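Local coordinates for protein alpha-rhamnosidase (Dictyoglomus thermophilum, PDB 6I60) that probably removes terminal non-reducing alpha-L-rhamnose residues from alpha-L-rhamnosides by hydrolysis, as a glycoside hydrolase of a thermophilic bacterium, at residues H636-L641 with K655-L660. Numbering follows the deposited sequence.
With AE3 (2-(2-ethoxyethoxy)ethanol), chain G.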
loop_
_atom_site.group_PDB
_atom_site.type_symbol
_atom_site.label_atom_id
_atom_site.label_comp_id
_atom_site.label_asym_id
_atom_site.label_seq_id
_atom_site.Cartn_x
_atom_site.Cartn_y
_atom_site.Cartn_z
ATOM N N HIS A 636 -8.935 4.298 -21.801
ATOM C CA HIS A 636 -9.195 4.268 -20.365
ATOM C C HIS A 636 -8.775 5.572 -19.699
ATOM O O HIS A 636 -9.515 6.125 -18.876
ATOM C CB HIS A 636 -8.470 3.078 -19.733
ATOM C CG HIS A 636 -8.731 2.912 -18.267
ATOM N ND1 HIS A 636 -8.106 3.681 -17.308
ATOM C CD2 HIS A 636 -9.539 2.057 -17.597
ATOM C CE1 HIS A 636 -8.525 3.312 -16.111
ATOM N NE2 HIS A 636 -9.394 2.328 -16.257
ATOM N N ASP A 637 -7.592 6.087 -20.050
ATOM C CA ASP A 637 -7.097 7.299 -19.409
ATOM C C ASP A 637 -7.921 8.521 -19.794
ATOM O O ASP A 637 -8.098 9.429 -18.974
ATOM C CB ASP A 637 -5.623 7.515 -19.759
ATOM C CG ASP A 637 -4.703 6.543 -19.037
ATOM O OD1 ASP A 637 -3.478 6.572 -19.286
ATOM O OD2 ASP A 637 -5.209 5.747 -18.219
ATOM N N VAL A 638 -8.436 8.557 -21.020
ATOM C CA VAL A 638 -9.205 9.710 -21.472
ATOM C C VAL A 638 -10.627 9.667 -20.920
ATOM O O VAL A 638 -11.203 10.706 -20.579
ATOM C CB VAL A 638 -9.185 9.776 -23.012
ATOM C CG1 VAL A 638 -10.099 10.874 -23.521
ATOM C CG2 VAL A 638 -7.764 9.996 -23.509
ATOM N N ILE A 639 -11.211 8.471 -20.807
ATOM C CA ILE A 639 -12.587 8.361 -20.331
ATOM C C ILE A 639 -12.680 8.758 -18.862
ATOM O O ILE A 639 -13.553 9.541 -18.469
ATOM C CB ILE A 639 -13.125 6.938 -20.567
ATOM C CG1 ILE A 639 -13.774 6.843 -21.945
ATOM C CG2 ILE A 639 -14.146 6.558 -19.502
ATOM C CD1 ILE A 639 -15.038 7.664 -22.069
ATOM N N THR A 640 -11.780 8.228 -18.028
ATOM C CA THR A 640 -11.832 8.546 -16.605
ATOM C C THR A 640 -11.406 9.985 -16.335
ATOM O O THR A 640 -11.846 10.582 -15.345
ATOM C CB THR A 640 -10.961 7.574 -15.807
ATOM O OG1 THR A 640 -9.579 7.851 -16.060
ATOM C CG2 THR A 640 -11.269 6.131 -16.193
ATOM N N LEU A 641 -10.556 10.557 -17.193
ATOM C CA LEU A 641 -10.219 11.970 -17.054
ATOM C C LEU A 641 -11.419 12.851 -17.369
ATOM O O LEU A 641 -11.667 13.843 -16.674
ATOM C CB LEU A 641 -9.043 12.332 -17.957
ATOM C CG LEU A 641 -8.595 13.795 -17.887
ATOM C CD1 LEU A 641 -8.205 14.169 -16.467
ATOM C CD2 LEU A 641 -7.442 14.054 -18.840
ATOM N N LYS A 655 -16.270 17.904 -22.025
ATOM C CA LYS A 655 -16.641 17.677 -23.408
ATOM C C LYS A 655 -15.474 17.333 -24.322
ATOM O O LYS A 655 -15.582 16.507 -25.167
ATOM C CB LYS A 655 -17.402 18.877 -23.934
ATOM C CG LYS A 655 -18.761 18.590 -24.547
ATOM C CD LYS A 655 -19.332 17.205 -24.234
ATOM C CE LYS A 655 -20.740 17.017 -24.777
ATOM N NZ LYS A 655 -21.754 17.796 -24.008
ATOM N N TYR A 656 -14.347 17.967 -24.154
ATOM C CA TYR A 656 -13.223 17.681 -24.973
ATOM C C TYR A 656 -12.771 16.277 -24.873
ATOM O O TYR A 656 -12.538 15.677 -25.848
ATOM C CB TYR A 656 -12.092 18.582 -24.574
ATOM C CG TYR A 656 -10.833 18.305 -25.289
ATOM C CD1 TYR A 656 -10.620 18.763 -26.539
ATOM C CD2 TYR A 656 -9.859 17.586 -24.713
ATOM C CE1 TYR A 656 -9.457 18.499 -27.195
ATOM C CE2 TYR A 656 -8.697 17.318 -25.366
ATOM C CZ TYR A 656 -8.511 17.780 -26.607
ATOM O OH TYR A 656 -7.350 17.520 -27.241
ATOM N N TYR A 657 -12.633 15.738 -23.681
ATOM C CA TYR A 657 -12.161 14.372 -23.517
ATOM C C TYR A 657 -13.190 13.372 -23.861
ATOM O O TYR A 657 -12.910 12.323 -24.334
ATOM C CB TYR A 657 -11.654 14.145 -22.119
ATOM C CG TYR A 657 -10.400 14.877 -21.923
ATOM C CD1 TYR A 657 -9.370 14.688 -22.758
ATOM C CD2 TYR A 657 -10.268 15.802 -20.945
ATOM C CE1 TYR A 657 -8.226 15.382 -22.612
ATOM C CE2 TYR A 657 -9.122 16.508 -20.801
ATOM C CZ TYR A 657 -8.119 16.284 -21.650
ATOM O OH TYR A 657 -6.967 16.951 -21.531
ATOM N N SER A 658 -14.425 13.740 -23.695
ATOM C CA SER A 658 -15.486 12.874 -24.037
ATOM C C SER A 658 -15.466 12.685 -25.512
ATOM O O SER A 658 -15.642 11.601 -25.955
ATOM C CB SER A 658 -16.769 13.488 -23.598
ATOM O OG SER A 658 -17.714 12.501 -23.411
ATOM N N GLU A 659 -15.278 13.756 -26.274
ATOM C CA GLU A 659 -15.166 13.721 -27.709
ATOM C C GLU A 659 -13.962 12.951 -28.140
ATOM O O GLU A 659 -13.998 12.245 -29.094
ATOM C CB GLU A 659 -14.937 15.106 -28.217
ATOM C CG GLU A 659 -16.150 15.972 -28.357
ATOM C CD GLU A 659 -15.846 17.264 -29.074
ATOM O OE1 GLU A 659 -16.760 18.085 -29.180
ATOM O OE2 GLU A 659 -14.712 17.457 -29.540
ATOM N N LEU A 660 -12.870 13.064 -27.430
ATOM C CA LEU A 660 -11.685 12.363 -27.842
ATOM C C LEU A 660 -11.780 10.910 -27.586
ATOM O O LEU A 660 -11.237 10.145 -28.297
ATOM C CB LEU A 660 -10.463 12.933 -27.173
ATOM C CG LEU A 660 -9.179 12.152 -27.289
ATOM C CD1 LEU A 660 -8.614 12.268 -28.662
ATOM C CD2 LEU A 660 -8.188 12.678 -26.306
HETATM C C1 AE3 G . -11.874 16.733 -36.678
HETATM C C2 AE3 G . -12.322 17.060 -35.265
HETATM O O2 AE3 G . -11.403 16.477 -34.340
HETATM C C3 AE3 G . -12.057 15.876 -33.223
HETATM C C4 AE3 G . -12.250 16.896 -32.111
HETATM O O3 AE3 G . -11.743 16.420 -30.869
HETATM C C5 AE3 G . -10.631 15.580 -31.035
HETATM C C6 AE3 G . -9.606 15.959 -30.020
HETATM O O4 AE3 G . -8.427 15.316 -30.463
#
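Tyr-657 meets Val-638 and Leu-641 where two helices pack side by side. Its CB lies 3.9 Å from Val-638 CG1 and also near the carbonyl oxygen of Val-638. At the first torsion CG is anti to the carbonyl carbon (chi1 -70°), which turns the ring toward Leu-641. Beyond CG the two long sides of the ring differ. CD1 still borders Val-638 CG1, while CD2 and CE2 run beneath Leu-641. Leu-641 CD2 sits over one ring face, 3.8 Å from the Tyr-657 ring centroid and 21° off the normal. This is a CH-pi contact, shifted toward the rim, with CE2 and CZ nearest the methyl. At the tip, OH of Tyr-657 is 4.0 Å from the same Leu-641 CD2. On the opposite face lies CD2 of the adjacent Tyr-656, also toward the rim, so the ring sits between a methyl and an aromatic carbon. With an alanine in place of Tyr-657, Leu-641 CD2 is likely to lose its aromatic face and a gap to open between the helices.

Val-638 CG1 is anti to its own backbone nitrogen and reaches across to Leu-660 CD2 at 3.8 Å. The two side chains cross at about a right angle. Leu-660 has a second role: its CD1 is 3.5 Å from O4 of the bound 2-(2-ethoxyethoxy)ethanol. Tyr-656 and Glu-659 also line that pocket.

The contact joins helices 626-648 and 651-672, a helical hairpin in the six-hairpin glycosidase domain. The short segments run roughly antiparallel, with 148° between their directions and their axes 8.4 Å apart. Helix 586-599 packs against both, touching Leu-641 through Val-593 and Tyr-657 through Lys-590. Helix 564-576 adjoins 626-648 at His-636, Asp-637 and Thr-640.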